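Long-range contacts in TbpB (Actinobacillus pleuropneumoniae, PDB 3HOL), which probably binds host transferrin at the bacterial cell surface as the lipoprotein component of the transferrin receptor used for iron acquisition: residues S79-V84 / S262-G267; Y83-Y88 / Y102-G107; S109-L114 / P241-M246; V116-T121 / S268-V273. One frame throughout, in Å; residues are numbered along the deposited sequence.

Overall arrangement
Interactions 1, 2 and 3 meet around residues 79-88 and the carboxylate of E245, while interaction 4 lies beyond them where the chain enters and leaves the barrel. Interactions 1 and 2 share Y83 and V84, and the hydroxyls of S262 and S86 link them, OG to OG at 2.7 Å. E245, in interaction 3, accepts from Q82 N and Y83 N of interaction 1, OE2 and OE1 each at 2.7 Å from its donor. Interactions 3 and 4 have centres about 11 Å apart and are joined by E113 OE1 to T272 OG1 at 2.6 Å. Interactions 2 and 4 do not touch; their nearest atoms are about 12 Å apart.

Interaction 1: S79-V84 / S262-G267; sequences SSLQYV and SAKHNG
Beside the L81-K264 contact, the flat groups keep to their own segments: the Y83 ring carries Q82 CB over one face, offset toward the rim, and the H265 ring receives G267 N at its edge, 3° from the ring plane, onto ND1 at 2.8 Å. The contact joins the loop before strand 84-91 to the last residues of strand 257-265, part of the N-lobe beta-barrel sheet of a transferrin-binding protein B. Across it the packing is mostly aliphatic. L81 and K264 run antiparallel alongside each other, L81 CD2 meeting K264 CB at 3.7 Å while the lysine stem passes S80 O, its CD 3.5 Å away. K264 is straight as far as CE and bends at the last torsion (chi4 48°), which turns NZ toward a water. That water links it to Q82 OE1, which accepts at 3.0 Å; the contact of the water with K264 NZ is so short that its length is doubtful. The loop is further held by E245, which accepts from the backbone N atoms of Q82 and Y83. S262 OG is bonded to S86 OG, and beside it S262 CB lies 3.7 Å from V84 CG2.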
loop_
_atom_site.group_PDB
_atom_site.type_symbol
_atom_site.label_atom_id
_atom_site.label_comp_id
_atom_site.label_asym_id
_atom_site.label_seq_id
_atom_site.Cartn_x
_atom_site.Cartn_y
_atom_site.Cartn_z
ATOM N N SER A 79 4.519 -21.666 -7.802
ATOM C CA SER A 79 5.892 -21.369 -7.381
ATOM C C SER A 79 6.538 -20.163 -8.092
ATOM O O SER A 79 7.546 -19.665 -7.627
ATOM C CB SER A 79 6.788 -22.608 -7.536
ATOM O OG SER A 79 6.453 -23.542 -6.503
ATOM N N SER A 80 5.961 -19.718 -9.199
ATOM C CA SER A 80 6.513 -18.554 -9.924
ATOM C C SER A 80 6.054 -17.203 -9.334
ATOM O O SER A 80 6.558 -16.140 -9.722
ATOM C CB SER A 80 6.146 -18.644 -11.399
ATOM O OG SER A 80 4.730 -18.530 -11.584
ATOM N N LEU A 81 5.051 -17.241 -8.461
ATOM C CA LEU A 81 4.504 -16.005 -7.854
ATOM C C LEU A 81 5.259 -15.712 -6.584
ATOM O O LEU A 81 5.235 -16.518 -5.657
ATOM C CB LEU A 81 2.984 -16.150 -7.560
ATOM C CG LEU A 81 2.137 -16.298 -8.830
ATOM C CD1 LEU A 81 0.663 -16.498 -8.509
ATOM C CD2 LEU A 81 2.312 -15.042 -9.738
ATOM N N GLN A 82 5.923 -14.554 -6.527
ATOM C CA GLN A 82 6.713 -14.173 -5.345
ATOM C C GLN A 82 5.987 -13.257 -4.368
ATOM O O GLN A 82 6.336 -13.188 -3.182
ATOM C CB GLN A 82 8.008 -13.467 -5.796
ATOM C CG GLN A 82 8.901 -14.314 -6.696
ATOM C CD GLN A 82 10.094 -13.518 -7.114
ATOM O OE1 GLN A 82 10.112 -12.958 -8.203
ATOM N NE2 GLN A 82 11.066 -13.389 -6.224
ATOM N N TYR A 83 4.979 -12.538 -4.834
ATOM C CA TYR A 83 4.413 -11.449 -4.011
ATOM C C TYR A 83 2.907 -11.565 -3.858
ATOM O O TYR A 83 2.338 -10.828 -3.057
ATOM C CB TYR A 83 4.711 -10.079 -4.675
ATOM C CG TYR A 83 6.193 -9.848 -4.803
ATOM C CD1 TYR A 83 6.966 -9.597 -3.652
ATOM C CD2 TYR A 83 6.828 -9.868 -6.050
ATOM C CE1 TYR A 83 8.347 -9.383 -3.724
ATOM C CE2 TYR A 83 8.213 -9.641 -6.153
ATOM C CZ TYR A 83 8.973 -9.400 -4.973
ATOM O OH TYR A 83 10.345 -9.176 -5.028
ATOM N N VAL A 84 2.242 -12.418 -4.644
ATOM C CA VAL A 84 0.770 -12.495 -4.548
ATOM C C VAL A 84 0.283 -13.954 -4.470
ATOM O O VAL A 84 1.016 -14.868 -4.830
ATOM C CB VAL A 84 0.068 -11.768 -5.741
ATOM C CG1 VAL A 84 0.502 -10.324 -5.829
ATOM C CG2 VAL A 84 0.327 -12.490 -7.117
ATOM N N SER A 262 -4.982 -13.376 -9.611
ATOM C CA SER A 262 -3.579 -12.981 -9.433
ATOM C C SER A 262 -2.810 -13.332 -10.727
ATOM O O SER A 262 -3.173 -14.262 -11.463
ATOM C CB SER A 262 -2.974 -13.712 -8.212
ATOM O OG SER A 262 -3.089 -15.126 -8.356
ATOM N N ALA A 263 -1.749 -12.575 -11.008
ATOM C CA ALA A 263 -1.058 -12.693 -12.272
ATOM C C ALA A 263 0.307 -12.008 -12.152
ATOM O O ALA A 263 0.527 -11.220 -11.260
ATOM C CB ALA A 263 -1.877 -12.028 -13.372
ATOM N N LYS A 264 1.198 -12.299 -13.095
ATOM C CA LYS A 264 2.569 -11.800 -13.070
ATOM C C LYS A 264 2.929 -11.406 -14.491
ATOM O O LYS A 264 2.513 -12.101 -15.425
ATOM C CB LYS A 264 3.462 -12.947 -12.603
ATOM C CG LYS A 264 4.954 -12.783 -12.835
ATOM C CD LYS A 264 5.707 -14.068 -12.384
ATOM C CE LYS A 264 7.220 -13.912 -12.615
ATOM N NZ LYS A 264 7.748 -12.596 -12.099
ATOM N N HIS A 265 3.674 -10.300 -14.657
ATOM C CA HIS A 265 4.030 -9.857 -15.992
ATOM C C HIS A 265 5.319 -10.564 -16.474
ATOM O O HIS A 265 6.084 -11.095 -15.694
ATOM C CB HIS A 265 4.116 -8.307 -16.141
ATOM C CG HIS A 265 5.348 -7.681 -15.539
ATOM N ND1 HIS A 265 6.613 -7.848 -16.068
ATOM C CD2 HIS A 265 5.500 -6.859 -14.471
ATOM C CE1 HIS A 265 7.489 -7.179 -15.344
ATOM N NE2 HIS A 265 6.839 -6.549 -14.378
ATOM N N ASN A 266 5.515 -10.564 -17.782
ATOM C CA ASN A 266 6.639 -11.272 -18.379
ATOM C C ASN A 266 7.725 -10.311 -18.853
ATOM O O ASN A 266 8.471 -10.659 -19.766
ATOM C CB ASN A 266 6.152 -12.138 -19.557
ATOM C CG ASN A 266 5.510 -11.311 -20.680
ATOM O OD1 ASN A 266 5.047 -10.158 -20.481
ATOM N ND2 ASN A 266 5.474 -11.902 -21.885
ATOM N N GLY A 267 7.812 -9.120 -18.262
ATOM C CA GLY A 267 8.809 -8.115 -18.700
ATOM C C GLY A 267 10.216 -8.368 -18.172
ATOM O O GLY A 267 10.386 -8.989 -17.105
HETATM O O HOH W 1 7.711 -11.809 -9.680
#

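Interaction 2: Y83-Y88 / Y102-G107; sequences YVRSGY and YVYYKG
R85 and Y104 cross obliquely on one face of an antiparallel hairpin, the guanidinium and ring planes turned 63° apart. CG of R85 lies anti to the backbone N (chi1 -176°), the chain beyond it stays extended to NE, and Y104 OH lies beside this stem, 3.1 Å from NE; the angle there is too poor for a hydrogen bond. The ring of Y104 leans back over the neighbouring strand. With CG between the backbone N and the carbonyl carbon (chi1 73°), it overhangs G87, whose N sits 3.9 Å above one ring face toward the rim and whose backbone angles only glycine tolerates readily. R85 pairs with K106 and G87 with Y104 through hydrogen bonds in both directions, including R85 N to K106 O at 2.8 Å. On the opposite face S86 CB meets Y105 CB at 3.8 Å and Y88 packs on V103. Strands 84-91 and 101-107 belong to a five-stranded sheet consistent with the N-lobe handle domain. The guanidinium is gripped by the carbonyls of L57 and K75, and a water in the Y104 ring plane joins its OH to Y88 O, which implies that main-chain oxygens largely satisfy the polar ends on this buried face.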
loop_
_atom_site.group_PDB
_atom_site.type_symbol
_atom_site.label_atom_id
_atom_site.label_comp_id
_atom_site.label_asym_id
_atom_site.label_seq_id
_atom_site.Cartn_x
_atom_site.Cartn_y
_atom_site.Cartn_z
ATOM N N TYR A 83 4.979 -12.538 -4.834
ATOM C CA TYR A 83 4.413 -11.449 -4.011
ATOM C C TYR A 83 2.907 -11.565 -3.858
ATOM O O TYR A 83 2.338 -10.828 -3.057
ATOM C CB TYR A 83 4.711 -10.079 -4.675
ATOM C CG TYR A 83 6.193 -9.848 -4.803
ATOM C CD1 TYR A 83 6.966 -9.597 -3.652
ATOM C CD2 TYR A 83 6.828 -9.868 -6.050
ATOM C CE1 TYR A 83 8.347 -9.383 -3.724
ATOM C CE2 TYR A 83 8.213 -9.641 -6.153
ATOM C CZ TYR A 83 8.973 -9.400 -4.973
ATOM O OH TYR A 83 10.345 -9.176 -5.028
ATOM N N VAL A 84 2.242 -12.418 -4.644
ATOM C CA VAL A 84 0.770 -12.495 -4.548
ATOM C C VAL A 84 0.283 -13.954 -4.470
ATOM O O VAL A 84 1.016 -14.868 -4.830
ATOM C CB VAL A 84 0.068 -11.768 -5.741
ATOM C CG1 VAL A 84 0.502 -10.324 -5.829
ATOM C CG2 VAL A 84 0.327 -12.490 -7.117
ATOM N N ARG A 85 -0.938 -14.175 -4.001
ATOM C CA ARG A 85 -1.549 -15.526 -4.078
ATOM C C ARG A 85 -3.052 -15.365 -4.039
ATOM O O ARG A 85 -3.577 -14.630 -3.197
ATOM C CB ARG A 85 -1.124 -16.414 -2.875
ATOM C CG ARG A 85 -1.670 -17.849 -2.969
ATOM C CD ARG A 85 -1.164 -18.750 -1.817
ATOM N NE ARG A 85 -1.569 -20.167 -2.008
ATOM C CZ ARG A 85 -1.144 -21.184 -1.253
ATOM N NH1 ARG A 85 -0.248 -20.960 -0.267
ATOM N NH2 ARG A 85 -1.577 -22.432 -1.508
ATOM N N SER A 86 -3.757 -16.052 -4.920
ATOM C CA SER A 86 -5.204 -16.108 -4.816
ATOM C C SER A 86 -5.631 -17.579 -4.940
ATOM O O SER A 86 -4.854 -18.451 -5.399
ATOM C CB SER A 86 -5.838 -15.222 -5.902
ATOM O OG SER A 86 -5.452 -15.711 -7.189
ATOM N N GLY A 87 -6.841 -17.891 -4.499
ATOM C CA GLY A 87 -7.315 -19.290 -4.594
ATOM C C GLY A 87 -8.475 -19.553 -3.661
ATOM O O GLY A 87 -9.318 -18.672 -3.425
ATOM N N TYR A 88 -8.539 -20.775 -3.170
ATOM C CA TYR A 88 -9.651 -21.166 -2.321
ATOM C C TYR A 88 -9.135 -22.164 -1.277
ATOM O O TYR A 88 -8.043 -22.729 -1.430
ATOM C CB TYR A 88 -10.762 -21.812 -3.179
ATOM C CG TYR A 88 -10.259 -22.881 -4.155
ATOM C CD1 TYR A 88 -9.908 -24.180 -3.709
ATOM C CD2 TYR A 88 -10.101 -22.583 -5.516
ATOM C CE1 TYR A 88 -9.402 -25.139 -4.618
ATOM C CE2 TYR A 88 -9.629 -23.551 -6.439
ATOM C CZ TYR A 88 -9.300 -24.809 -5.970
ATOM O OH TYR A 88 -8.859 -25.717 -6.865
ATOM N N TYR A 102 -13.641 -21.015 1.753
ATOM C CA TYR A 102 -13.330 -19.610 1.547
ATOM C C TYR A 102 -12.630 -19.382 0.217
ATOM O O TYR A 102 -11.961 -20.287 -0.307
ATOM C CB TYR A 102 -12.412 -19.081 2.670
ATOM C CG TYR A 102 -12.985 -19.271 4.055
ATOM C CD1 TYR A 102 -13.727 -18.256 4.646
ATOM C CD2 TYR A 102 -12.803 -20.479 4.765
ATOM C CE1 TYR A 102 -14.273 -18.416 5.902
ATOM C CE2 TYR A 102 -13.373 -20.648 6.037
ATOM C CZ TYR A 102 -14.089 -19.604 6.584
ATOM O OH TYR A 102 -14.681 -19.731 7.826
ATOM N N VAL A 103 -12.783 -18.161 -0.294
ATOM C CA VAL A 103 -12.097 -17.695 -1.531
ATOM C C VAL A 103 -11.369 -16.399 -1.134
ATOM O O VAL A 103 -11.938 -15.548 -0.396
ATOM C CB VAL A 103 -13.112 -17.481 -2.681
ATOM C CG1 VAL A 103 -12.419 -16.955 -3.989
ATOM C CG2 VAL A 103 -13.886 -18.830 -2.986
ATOM N N TYR A 104 -10.127 -16.235 -1.598
ATOM C CA TYR A 104 -9.294 -15.101 -1.147
ATOM C C TYR A 104 -8.262 -14.641 -2.189
ATOM O O TYR A 104 -7.938 -15.363 -3.161
ATOM C CB TYR A 104 -8.554 -15.513 0.130
ATOM C CG TYR A 104 -7.443 -16.499 -0.164
ATOM C CD1 TYR A 104 -6.119 -16.054 -0.342
ATOM C CD2 TYR A 104 -7.716 -17.851 -0.339
ATOM C CE1 TYR A 104 -5.109 -16.940 -0.677
ATOM C CE2 TYR A 104 -6.710 -18.741 -0.644
ATOM C CZ TYR A 104 -5.412 -18.266 -0.837
ATOM O OH TYR A 104 -4.394 -19.131 -1.150
ATOM N N TYR A 105 -7.760 -13.428 -2.011
ATOM C CA TYR A 105 -6.432 -13.085 -2.567
ATOM C C TYR A 105 -5.646 -12.385 -1.502
ATOM O O TYR A 105 -6.232 -11.751 -0.604
ATOM C CB TYR A 105 -6.533 -12.174 -3.792
ATOM C CG TYR A 105 -6.723 -10.672 -3.500
ATOM C CD1 TYR A 105 -5.618 -9.798 -3.410
ATOM C CD2 TYR A 105 -8.007 -10.125 -3.392
ATOM C CE1 TYR A 105 -5.788 -8.410 -3.141
ATOM C CE2 TYR A 105 -8.201 -8.728 -3.165
ATOM C CZ TYR A 105 -7.063 -7.888 -3.059
ATOM O OH TYR A 105 -7.216 -6.557 -2.819
ATOM N N LYS A 106 -4.314 -12.423 -1.638
ATOM C CA LYS A 106 -3.466 -11.580 -0.822
ATOM C C LYS A 106 -2.147 -11.304 -1.529
ATOM O O LYS A 106 -1.809 -11.958 -2.539
ATOM C CB LYS A 106 -3.188 -12.255 0.525
ATOM C CG LYS A 106 -2.476 -13.637 0.345
ATOM C CD LYS A 106 -1.720 -14.082 1.597
ATOM C CE LYS A 106 -2.614 -14.520 2.697
ATOM N NZ LYS A 106 -1.821 -14.744 3.974
ATOM N N GLY A 107 -1.431 -10.318 -1.008
ATOM C CA GLY A 107 -0.093 -9.955 -1.497
ATOM C C GLY A 107 0.756 -9.314 -0.420
ATOM O O GLY A 107 0.241 -8.854 0.609
HETATM O O HOH W 2 -5.414 -21.622 -1.922
#

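Interaction 3: S109-L114 / P241-M246; sequences SPAKEL and PKAEEM
P241 O takes two backbone donors from the opposing segment, K112 N at 3.2 Å and E113 N at 3.1 Å. The two bonds differ in approach: E113 N lies nearly on the extension of the carbonyl bond, whereas K112 N comes from above the carbonyl plane, 40° out of it. The acceptor sits in the turn between strands 231-239 and 245-251 of the N-lobe beta barrel, just before a classic beta bulge in which E244 and E245 both face Y239. Beside these bonds A243 CB packs against A111 CB and L114 CD2, each 3.8 Å away, which approach it from the same side. At the other end the S109 hydroxyl lies against the proline ring, OG to P241 CD at 3.5 Å. E113 and K242 extend abreast in one direction, forming a salt bridge that is weak at 3.5 Å from OE1 to NZ; OE1 has a stronger partner in T272 OG1. Further out, L114 pairs with V273, adding strand 113-115 to the sheet of strand 272-282, and A243 O is hydrogen-bonded to Y122 OH. The turn itself is pinned from within by K242 N, which meets E244 OE1 on its syn side at 2.8 Å.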
loop_
_atom_site.group_PDB
_atom_site.type_symbol
_atom_site.label_atom_id
_atom_site.label_comp_id
_atom_site.label_asym_id
_atom_site.label_seq_id
_atom_site.Cartn_x
_atom_site.Cartn_y
_atom_site.Cartn_z
ATOM N N SER A 109 4.435 -6.586 -0.003
ATOM C CA SER A 109 5.278 -5.597 -0.704
ATOM C C SER A 109 4.515 -4.758 -1.754
ATOM O O SER A 109 4.897 -4.744 -2.929
ATOM C CB SER A 109 6.504 -6.302 -1.314
ATOM O OG SER A 109 7.316 -5.336 -1.956
ATOM N N PRO A 110 3.430 -4.051 -1.345
ATOM C CA PRO A 110 2.699 -3.184 -2.282
ATOM C C PRO A 110 3.671 -2.252 -3.040
ATOM O O PRO A 110 4.515 -1.635 -2.404
ATOM C CB PRO A 110 1.797 -2.340 -1.358
ATOM C CG PRO A 110 1.631 -3.208 -0.091
ATOM C CD PRO A 110 2.952 -3.913 0.051
ATOM N N ALA A 111 3.555 -2.172 -4.364
ATOM C CA ALA A 111 4.608 -1.558 -5.217
ATOM C C ALA A 111 4.913 -0.116 -4.856
ATOM O O ALA A 111 3.999 0.677 -4.676
ATOM C CB ALA A 111 4.194 -1.644 -6.724
ATOM N N LYS A 112 6.187 0.248 -4.774
ATOM C CA LYS A 112 6.537 1.671 -4.544
ATOM C C LYS A 112 7.108 2.321 -5.801
ATOM O O LYS A 112 7.297 3.540 -5.847
ATOM C CB LYS A 112 7.540 1.806 -3.386
ATOM C CG LYS A 112 6.846 1.596 -1.988
ATOM C CD LYS A 112 7.740 2.054 -0.848
ATOM C CE LYS A 112 7.029 1.856 0.514
ATOM N NZ LYS A 112 7.269 0.486 1.065
ATOM N N GLU A 113 7.398 1.490 -6.794
ATOM C CA GLU A 113 7.751 1.960 -8.129
ATOM C C GLU A 113 6.883 1.230 -9.144
ATOM O O GLU A 113 6.516 0.058 -8.938
ATOM C CB GLU A 113 9.232 1.705 -8.429
ATOM C CG GLU A 113 10.188 2.304 -7.407
ATOM C CD GLU A 113 11.687 2.246 -7.832
ATOM O OE1 GLU A 113 12.037 1.720 -8.916
ATOM O OE2 GLU A 113 12.519 2.751 -7.072
ATOM N N LEU A 114 6.533 1.940 -10.223
ATOM C CA LEU A 114 5.819 1.373 -11.354
ATOM C C LEU A 114 6.655 1.496 -12.650
ATOM O O LEU A 114 7.455 2.444 -12.769
ATOM C CB LEU A 114 4.503 2.167 -11.561
ATOM C CG LEU A 114 3.480 2.183 -10.408
ATOM C CD1 LEU A 114 2.240 2.938 -10.897
ATOM C CD2 LEU A 114 3.073 0.772 -10.030
ATOM N N PRO A 241 8.243 -4.841 -5.302
ATOM C CA PRO A 241 8.694 -3.451 -5.213
ATOM C C PRO A 241 8.493 -2.639 -6.490
ATOM O O PRO A 241 8.343 -1.444 -6.397
ATOM C CB PRO A 241 10.212 -3.575 -4.950
ATOM C CG PRO A 241 10.374 -4.954 -4.324
ATOM C CD PRO A 241 9.256 -5.815 -4.823
ATOM N N LYS A 242 8.514 -3.308 -7.642
ATOM C CA LYS A 242 8.339 -2.680 -8.945
ATOM C C LYS A 242 7.087 -3.175 -9.700
ATOM O O LYS A 242 7.077 -3.210 -10.946
ATOM C CB LYS A 242 9.592 -2.884 -9.800
ATOM C CG LYS A 242 10.849 -2.303 -9.192
ATOM C CD LYS A 242 12.019 -2.831 -9.984
ATOM C CE LYS A 242 13.329 -2.487 -9.302
ATOM N NZ LYS A 242 13.754 -1.182 -9.735
ATOM N N ALA A 243 6.037 -3.564 -8.960
ATOM C CA ALA A 243 4.776 -4.026 -9.594
ATOM C C ALA A 243 4.993 -5.268 -10.509
ATOM O O ALA A 243 4.358 -5.420 -11.552
ATOM C CB ALA A 243 4.077 -2.862 -10.353
ATOM N N GLU A 244 5.894 -6.153 -10.080
ATOM C CA GLU A 244 6.109 -7.417 -10.757
ATOM C C GLU A 244 4.811 -8.242 -10.905
ATOM O O GLU A 244 4.669 -8.947 -11.861
ATOM C CB GLU A 244 7.137 -8.255 -9.986
ATOM C CG GLU A 244 8.589 -7.679 -10.041
ATOM C CD GLU A 244 8.960 -6.747 -8.905
ATOM O OE1 GLU A 244 8.120 -6.047 -8.288
ATOM O OE2 GLU A 244 10.158 -6.659 -8.640
ATOM N N GLU A 245 3.882 -8.120 -9.954
ATOM C CA GLU A 245 2.714 -9.000 -9.891
ATOM C C GLU A 245 1.493 -8.159 -9.493
ATOM O O GLU A 245 1.640 -6.969 -9.092
ATOM C CB GLU A 245 2.962 -10.133 -8.861
ATOM C CG GLU A 245 4.100 -11.106 -9.353
ATOM C CD GLU A 245 4.517 -12.087 -8.311
ATOM O OE1 GLU A 245 3.805 -12.269 -7.300
ATOM O OE2 GLU A 245 5.584 -12.668 -8.485
ATOM N N MET A 246 0.299 -8.743 -9.651
ATOM C CA MET A 246 -0.932 -8.021 -9.324
ATOM C C MET A 246 -1.953 -9.026 -8.800
ATOM O O MET A 246 -1.900 -10.226 -9.130
ATOM C CB MET A 246 -1.474 -7.258 -10.553
ATOM C CG MET A 246 -1.759 -8.206 -11.741
ATOM S SD MET A 246 -2.551 -7.354 -13.141
ATOM C CE MET A 246 -4.315 -7.301 -12.573
#

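Interaction 4: V116-T121 / S268-V273; sequences VNQLLT and SNVDTV
V116 makes the one direct hydrogen bond of this contact, its N giving to D271 O at 3.0 Å with the donor tilted 27° from the carbonyl plane. Its side chain lies over the backbone beyond: the CG2 branch rests 3.4 Å from T272 C and reaches V273 CG1 at 3.6 Å. At N117 the link becomes indirect, a water weakly accepting from ND2 and donating to D271 OD2 at 2.9 Å. Here the chain passes from strand 113-115, which is joined to the sheet of strand 272-282, into strand 119-133 of the N-lobe beta barrel; the 272-282 strand in turn pairs with 356-363 in a sheet consistent with the C-lobe handle, so the two segments probably lie at the junction of barrel and handle. Q118 follows with a double water bridge to D271. Its N reaches D271 O through one water, which donates to that oxygen, while its OE1 reaches D271 N through another. With CG anti to the backbone N (chi1 -164°) and the rest of the chain extended, the end of the glutamine also passes over V270 at an angle, OE1 lying 3.7 Å from V270 CG2. L120, buried, turns toward the same valine, with CD1 4.3 Å from V270 CG1, and P115 and H265 pack against both side chains.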
loop_
_atom_site.group_PDB
_atom_site.type_symbol
_atom_site.label_atom_id
_atom_site.label_comp_id
_atom_site.label_asym_id
_atom_site.label_seq_id
_atom_site.Cartn_x
_atom_site.Cartn_y
_atom_site.Cartn_z
ATOM N N VAL A 116 7.607 2.681 -16.225
ATOM C CA VAL A 116 7.438 4.052 -16.756
ATOM C C VAL A 116 6.507 4.081 -17.960
ATOM O O VAL A 116 5.572 4.869 -18.018
ATOM C CB VAL A 116 8.802 4.711 -17.185
ATOM C CG1 VAL A 116 8.573 6.176 -17.524
ATOM C CG2 VAL A 116 9.783 4.638 -16.053
ATOM N N ASN A 117 6.752 3.229 -18.931
ATOM C CA ASN A 117 5.928 3.307 -20.120
ATOM C C ASN A 117 5.735 2.006 -20.878
ATOM O O ASN A 117 4.997 2.002 -21.856
ATOM C CB ASN A 117 6.454 4.410 -21.052
ATOM C CG ASN A 117 7.878 4.156 -21.520
ATOM O OD1 ASN A 117 8.283 4.599 -22.603
ATOM N ND2 ASN A 117 8.656 3.456 -20.705
ATOM N N GLN A 118 6.358 0.907 -20.429
ATOM C CA GLN A 118 6.288 -0.376 -21.171
ATOM C C GLN A 118 4.872 -0.932 -21.063
ATOM O O GLN A 118 4.295 -0.873 -19.973
ATOM C CB GLN A 118 7.278 -1.404 -20.594
ATOM C CG GLN A 118 7.557 -2.607 -21.494
ATOM C CD GLN A 118 8.753 -3.460 -21.022
ATOM O OE1 GLN A 118 9.757 -2.954 -20.507
ATOM N NE2 GLN A 118 8.640 -4.749 -21.214
ATOM N N LEU A 119 4.304 -1.430 -22.164
ATOM C CA LEU A 119 2.937 -2.018 -22.139
ATOM C C LEU A 119 3.102 -3.459 -21.672
ATOM O O LEU A 119 3.755 -4.249 -22.342
ATOM C CB LEU A 119 2.290 -1.922 -23.529
ATOM C CG LEU A 119 0.899 -2.488 -23.834
ATOM C CD1 LEU A 119 -0.197 -1.806 -23.002
ATOM C CD2 LEU A 119 0.658 -2.258 -25.337
ATOM N N LEU A 120 2.597 -3.779 -20.484
ATOM C CA LEU A 120 2.909 -5.069 -19.868
ATOM C C LEU A 120 1.692 -5.978 -19.678
ATOM O O LEU A 120 0.626 -5.532 -19.242
ATOM C CB LEU A 120 3.647 -4.861 -18.534
ATOM C CG LEU A 120 5.126 -4.427 -18.609
ATOM C CD1 LEU A 120 5.520 -3.875 -17.246
ATOM C CD2 LEU A 120 6.031 -5.576 -19.019
ATOM N N THR A 121 1.862 -7.241 -20.032
ATOM C CA THR A 121 0.769 -8.244 -19.918
ATOM C C THR A 121 1.007 -9.060 -18.668
ATOM O O THR A 121 2.063 -9.635 -18.535
ATOM C CB THR A 121 0.756 -9.163 -21.167
ATOM O OG1 THR A 121 0.330 -8.368 -22.259
ATOM C CG2 THR A 121 -0.219 -10.329 -21.010
ATOM N N SER A 268 11.228 -7.885 -18.907
ATOM C CA SER A 268 12.643 -8.023 -18.474
ATOM C C SER A 268 13.310 -6.671 -18.375
ATOM O O SER A 268 13.210 -5.878 -19.315
ATOM C CB SER A 268 13.449 -8.806 -19.513
ATOM O OG SER A 268 12.765 -9.971 -19.946
ATOM N N ASN A 269 14.028 -6.425 -17.276
ATOM C CA ASN A 269 14.788 -5.166 -17.123
ATOM C C ASN A 269 13.886 -3.943 -17.407
ATOM O O ASN A 269 14.192 -3.120 -18.284
ATOM C CB ASN A 269 16.021 -5.119 -18.071
ATOM C CG ASN A 269 17.101 -6.163 -17.730
ATOM O OD1 ASN A 269 16.956 -7.359 -18.032
ATOM N ND2 ASN A 269 18.206 -5.701 -17.138
ATOM N N VAL A 270 12.755 -3.873 -16.702
ATOM C CA VAL A 270 11.761 -2.844 -16.923
ATOM C C VAL A 270 12.215 -1.555 -16.228
ATOM O O VAL A 270 12.565 -1.604 -15.047
ATOM C CB VAL A 270 10.395 -3.332 -16.342
ATOM C CG1 VAL A 270 9.393 -2.202 -16.303
ATOM C CG2 VAL A 270 9.872 -4.530 -17.155
ATOM N N ASP A 271 12.209 -0.432 -16.949
ATOM C CA ASP A 271 12.532 0.892 -16.396
ATOM C C ASP A 271 11.364 1.334 -15.521
ATOM O O ASP A 271 10.202 1.214 -15.934
ATOM C CB ASP A 271 12.622 1.968 -17.489
ATOM C CG ASP A 271 13.679 1.686 -18.567
ATOM O OD1 ASP A 271 14.717 1.042 -18.286
ATOM O OD2 ASP A 271 13.457 2.173 -19.704
ATOM N N THR A 272 11.651 1.849 -14.334
ATOM C CA THR A 272 10.575 2.187 -13.393
ATOM C C THR A 272 10.720 3.609 -12.901
ATOM O O THR A 272 11.814 4.201 -13.029
ATOM C CB THR A 272 10.506 1.187 -12.207
ATOM O OG1 THR A 272 11.740 1.239 -11.490
ATOM C CG2 THR A 272 10.322 -0.247 -12.692
ATOM N N VAL A 273 9.610 4.188 -12.400
ATOM C CA VAL A 273 9.638 5.457 -11.672
ATOM C C VAL A 273 9.013 5.279 -10.275
ATOM O O VAL A 273 8.066 4.503 -10.109
ATOM C CB VAL A 273 8.824 6.593 -12.383
ATOM C CG1 VAL A 273 9.632 7.218 -13.491
ATOM C CG2 VAL A 273 7.437 6.110 -12.907
HETATM O O HOH W 3 11.372 4.126 -20.208
HETATM O O HOH W 4 10.868 -0.448 -19.753
HETATM O O HOH W 5 8.828 0.789 -18.503
#